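Local atomic coordinates of butyrophilin subfamily 1 member A1 (Bos taurus, PDB entry 4HH8), a protein that may take part in the secretion of milk-fat droplets and probably restrains the proliferation of activated T cells, here represented by its two extracellular immunoglobulin-like domains. Residues 149-154 against 187-192. The protein carries 1 engineered substitution. Residues are numbered along the deposited sequence; the frame is centred on the assembly and turned at random.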
ATOM      1  N   GLU A 149     -20.297 -17.306  -6.184  1.00 34.66           N
ATOM      2  CA  GLU A 149     -19.673 -16.447  -5.216  1.00 33.99           C
ATOM      3  C   GLU A 149     -18.188 -16.521  -5.332  1.00 32.25           C
ATOM      4  O   GLU A 149     -17.626 -17.580  -5.238  1.00 32.67           O
ATOM      5  CB  GLU A 149     -20.091 -16.784  -3.792  1.00 34.54           C
ATOM      6  CG  GLU A 149     -19.502 -15.775  -2.822  1.00 36.99           C
ATOM      7  CD  GLU A 149     -19.787 -16.069  -1.360  1.00 42.26           C
ATOM      8  OE1 GLU A 149     -19.314 -17.103  -0.823  1.00 42.67           O
ATOM      9  OE2 GLU A 149     -20.479 -15.230  -0.743  1.00 48.14           O
ATOM     10  N   CYS A 150     -17.543 -15.378  -5.532  1.00 31.10           N
ATOM     11  CA  CYS A 150     -16.090 -15.344  -5.678  1.00 30.19           C
ATOM     12  C   CYS A 150     -15.489 -14.734  -4.430  1.00 29.92           C
ATOM     13  O   CYS A 150     -15.925 -13.679  -3.931  1.00 30.58           O
ATOM     14  CB  CYS A 150     -15.675 -14.557  -6.922  1.00 29.38           C
ATOM     15  SG  CYS A 150     -13.899 -14.409  -7.209  1.00 30.83           S
ATOM     16  N   THR A 151     -14.450 -15.379  -3.957  1.00 29.14           N
ATOM     17  CA  THR A 151     -13.928 -15.125  -2.637  1.00 29.34           C
ATOM     18  C   THR A 151     -12.400 -15.017  -2.694  1.00 28.01           C
ATOM     19  O   THR A 151     -11.775 -15.693  -3.475  1.00 27.46           O
ATOM     20  CB  THR A 151     -14.456 -16.260  -1.761  1.00 30.15           C
ATOM     21  OG1 THR A 151     -15.640 -15.808  -1.055  1.00 33.15           O
ATOM     22  CG2 THR A 151     -13.423 -16.768  -0.861  1.00 33.46           C
ATOM     23  N   SER A 152     -11.806 -14.092  -1.940  1.00 27.28           N
ATOM     24  CA  SER A 152     -10.372 -14.020  -1.840  1.00 27.29           C
ATOM     25  C   SER A 152     -10.062 -13.212  -0.595  1.00 28.04           C
ATOM     26  O   SER A 152     -10.863 -12.381  -0.160  1.00 29.13           O
ATOM     27  CB  SER A 152      -9.740 -13.415  -3.099  1.00 27.05           C
ATOM     28  OG  SER A 152      -8.325 -13.244  -2.973  1.00 25.71           O
ATOM     29  N   VAL A 153      -8.880 -13.447  -0.055  1.00 27.99           N
ATOM     30  CA  VAL A 153      -8.490 -13.024   1.271  1.00 28.64           C
ATOM     31  C   VAL A 153      -7.183 -12.245   1.168  1.00 28.40           C
ATOM     32  O   VAL A 153      -6.319 -12.625   0.380  1.00 28.69           O
ATOM     33  CB  VAL A 153      -8.311 -14.334   2.091  1.00 30.08           C
ATOM     34  CG1 VAL A 153      -7.216 -14.249   3.140  1.00 31.07           C
ATOM     35  CG2 VAL A 153      -9.661 -14.794   2.670  1.00 30.91           C
ATOM     36  N   GLY A 154      -7.036 -11.143   1.913  1.00 28.68           N
ATOM     37  CA  GLY A 154      -5.701 -10.518   2.121  1.00 28.70           C
ATOM     38  C   GLY A 154      -5.241  -9.389   1.175  1.00 29.01           C
ATOM     39  O   GLY A 154      -4.046  -9.226   0.906  1.00 30.26           O
ATOM     40  N   THR A 187     -10.699  -9.045   2.929  1.00 29.24           N
ATOM     41  CA  THR A 187     -11.324 -10.219   2.348  1.00 29.47           C
ATOM     42  C   THR A 187     -12.473  -9.723   1.479  1.00 28.47           C
ATOM     43  O   THR A 187     -13.203  -8.805   1.859  1.00 28.60           O
ATOM     44  CB  THR A 187     -11.774 -11.224   3.461  1.00 29.67           C
ATOM     45  OG1 THR A 187     -10.597 -11.765   4.057  1.00 31.48           O
ATOM     46  CG2 THR A 187     -12.551 -12.382   2.909  1.00 30.38           C
ATOM     47  N   VAL A 188     -12.560 -10.269   0.267  1.00 28.12           N
ATOM     48  CA  VAL A 188     -13.531  -9.794  -0.700  1.00 26.91           C
ATOM     49  C   VAL A 188     -14.485 -10.917  -1.078  1.00 27.20           C
ATOM     50  O   VAL A 188     -14.055 -12.010  -1.368  1.00 27.10           O
ATOM     51  CB  VAL A 188     -12.834  -9.171  -1.984  1.00 27.33           C
ATOM     52  CG1 VAL A 188     -12.024 -10.204  -2.742  1.00 25.93           C
ATOM     53  CG2 VAL A 188     -13.900  -8.494  -2.922  1.00 23.31           C
ATOM     54  N   ARG A 189     -15.773 -10.644  -1.046  1.00 27.08           N
ATOM     55  CA  ARG A 189     -16.775 -11.596  -1.498  1.00 29.91           C
ATOM     56  C   ARG A 189     -17.608 -10.921  -2.603  1.00 28.67           C
ATOM     57  O   ARG A 189     -18.070  -9.813  -2.436  1.00 28.72           O
ATOM     58  CB  ARG A 189     -17.702 -11.964  -0.335  1.00 30.81           C
ATOM     59  CG  ARG A 189     -17.188 -13.051   0.571  1.00 39.34           C
ATOM     60  CD  ARG A 189     -18.383 -13.791   1.249  1.00 49.03           C
ATOM     61  NE  ARG A 189     -18.043 -14.269   2.596  1.00 57.39           N
ATOM     62  CZ  ARG A 189     -18.933 -14.570   3.553  1.00 61.79           C
ATOM     63  NH1 ARG A 189     -20.246 -14.467   3.322  1.00 62.64           N
ATOM     64  NH2 ARG A 189     -18.511 -14.973   4.755  1.00 62.15           N
ATOM     65  N   ALA A 190     -17.837 -11.590  -3.712  1.00 28.51           N
ATOM     66  CA  ALA A 190     -18.736 -11.038  -4.695  1.00 27.87           C
ATOM     67  C   ALA A 190     -19.616 -12.113  -5.295  1.00 28.44           C
ATOM     68  O   ALA A 190     -19.146 -13.203  -5.569  1.00 28.26           O
ATOM     69  CB  ALA A 190     -17.949 -10.338  -5.766  1.00 27.02           C
ATOM     70  N   SER A 191     -20.872 -11.769  -5.542  1.00 29.51           N
ATOM     71  CA  SER A 191     -21.859 -12.694  -6.064  1.00 31.51           C
ATOM     72  C   SER A 191     -22.478 -12.208  -7.322  1.00 31.95           C
ATOM     73  O   SER A 191     -22.687 -11.011  -7.482  1.00 32.58           O
ATOM     74  CB  SER A 191     -22.991 -12.926  -5.080  1.00 30.60           C
ATOM     75  OG  SER A 191     -22.520 -13.889  -4.166  1.00 37.40           O
ATOM     76  N   VAL A 192     -22.830 -13.154  -8.180  1.00 32.44           N
ATOM     77  CA  VAL A 192     -23.428 -12.843  -9.439  1.00 34.49           C
ATOM     78  C   VAL A 192     -24.493 -13.933  -9.682  1.00 37.19           C
ATOM     79  O   VAL A 192     -24.402 -15.052  -9.139  1.00 38.04           O
ATOM     80  CB  VAL A 192     -22.285 -12.753 -10.470  1.00 33.82           C
ATOM     81  CG1 VAL A 192     -21.918 -14.104 -11.115  1.00 33.04           C
ATOM     82  CG2 VAL A 192     -22.442 -11.645 -11.391  1.00 34.14           C
TER
HETATM   83  O   HOH W   1      -8.333 -10.422   4.378  1.00 31.50           O
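Glu149 holds CG anti to its own N (chi1 -175°) and stays extended through chi2, while Arg189 sets CG anti to its carbonyl carbon (chi1 -84°); the two chains meet obliquely. OE2 of Glu149 lies 3.2 Å from CD of Arg189. Glu149 OE2 stands 4.1 Å from Arg189 NH1, too far for a salt bridge; the carboxylate and guanidinium planes are 55° apart. Any attraction between the charges is probably weak, and the closer touch is to the aliphatic arm. Thr151 runs alongside that arm, its OG1 3.6 Å from Arg189 CG. With alanine in place of Glu149, the Arg189 guanidinium would probably lose its nearby opposite charge and be freer to turn. Beneath these side chains the strands pair antiparallel through four backbone hydrogen bonds. Cys150 N gives a nearly straight one to Ala190 O (2.7 Å), and Ala190 N returns one to Cys150 O. Ser152 and Val188 form the second such pair. These are the two central strands of a four-stranded sheet in the second immunoglobulin domain. Cys150 is bonded to Cys204 of the facing sheet, the disulfide that pins an Ig sandwich. Cys150, Ser152, Val188 and Ala190 share the buried face, where Val188 packs on Val161 and Ile206. CG1 of Val188 also reaches Ser152 CB at 4.0 Å. Ser152 OG itself bonds to Ser132 O and Trp155 NE1. Near the Gly154 end, Val153 and Thr187 lie side by side, Val153 CG2 3.5 Å from Thr187 OG1. A water there accepts from Gly154 N at 2.9 Å and hydrogen-bonds to Thr187 OG1 at 2.7 Å.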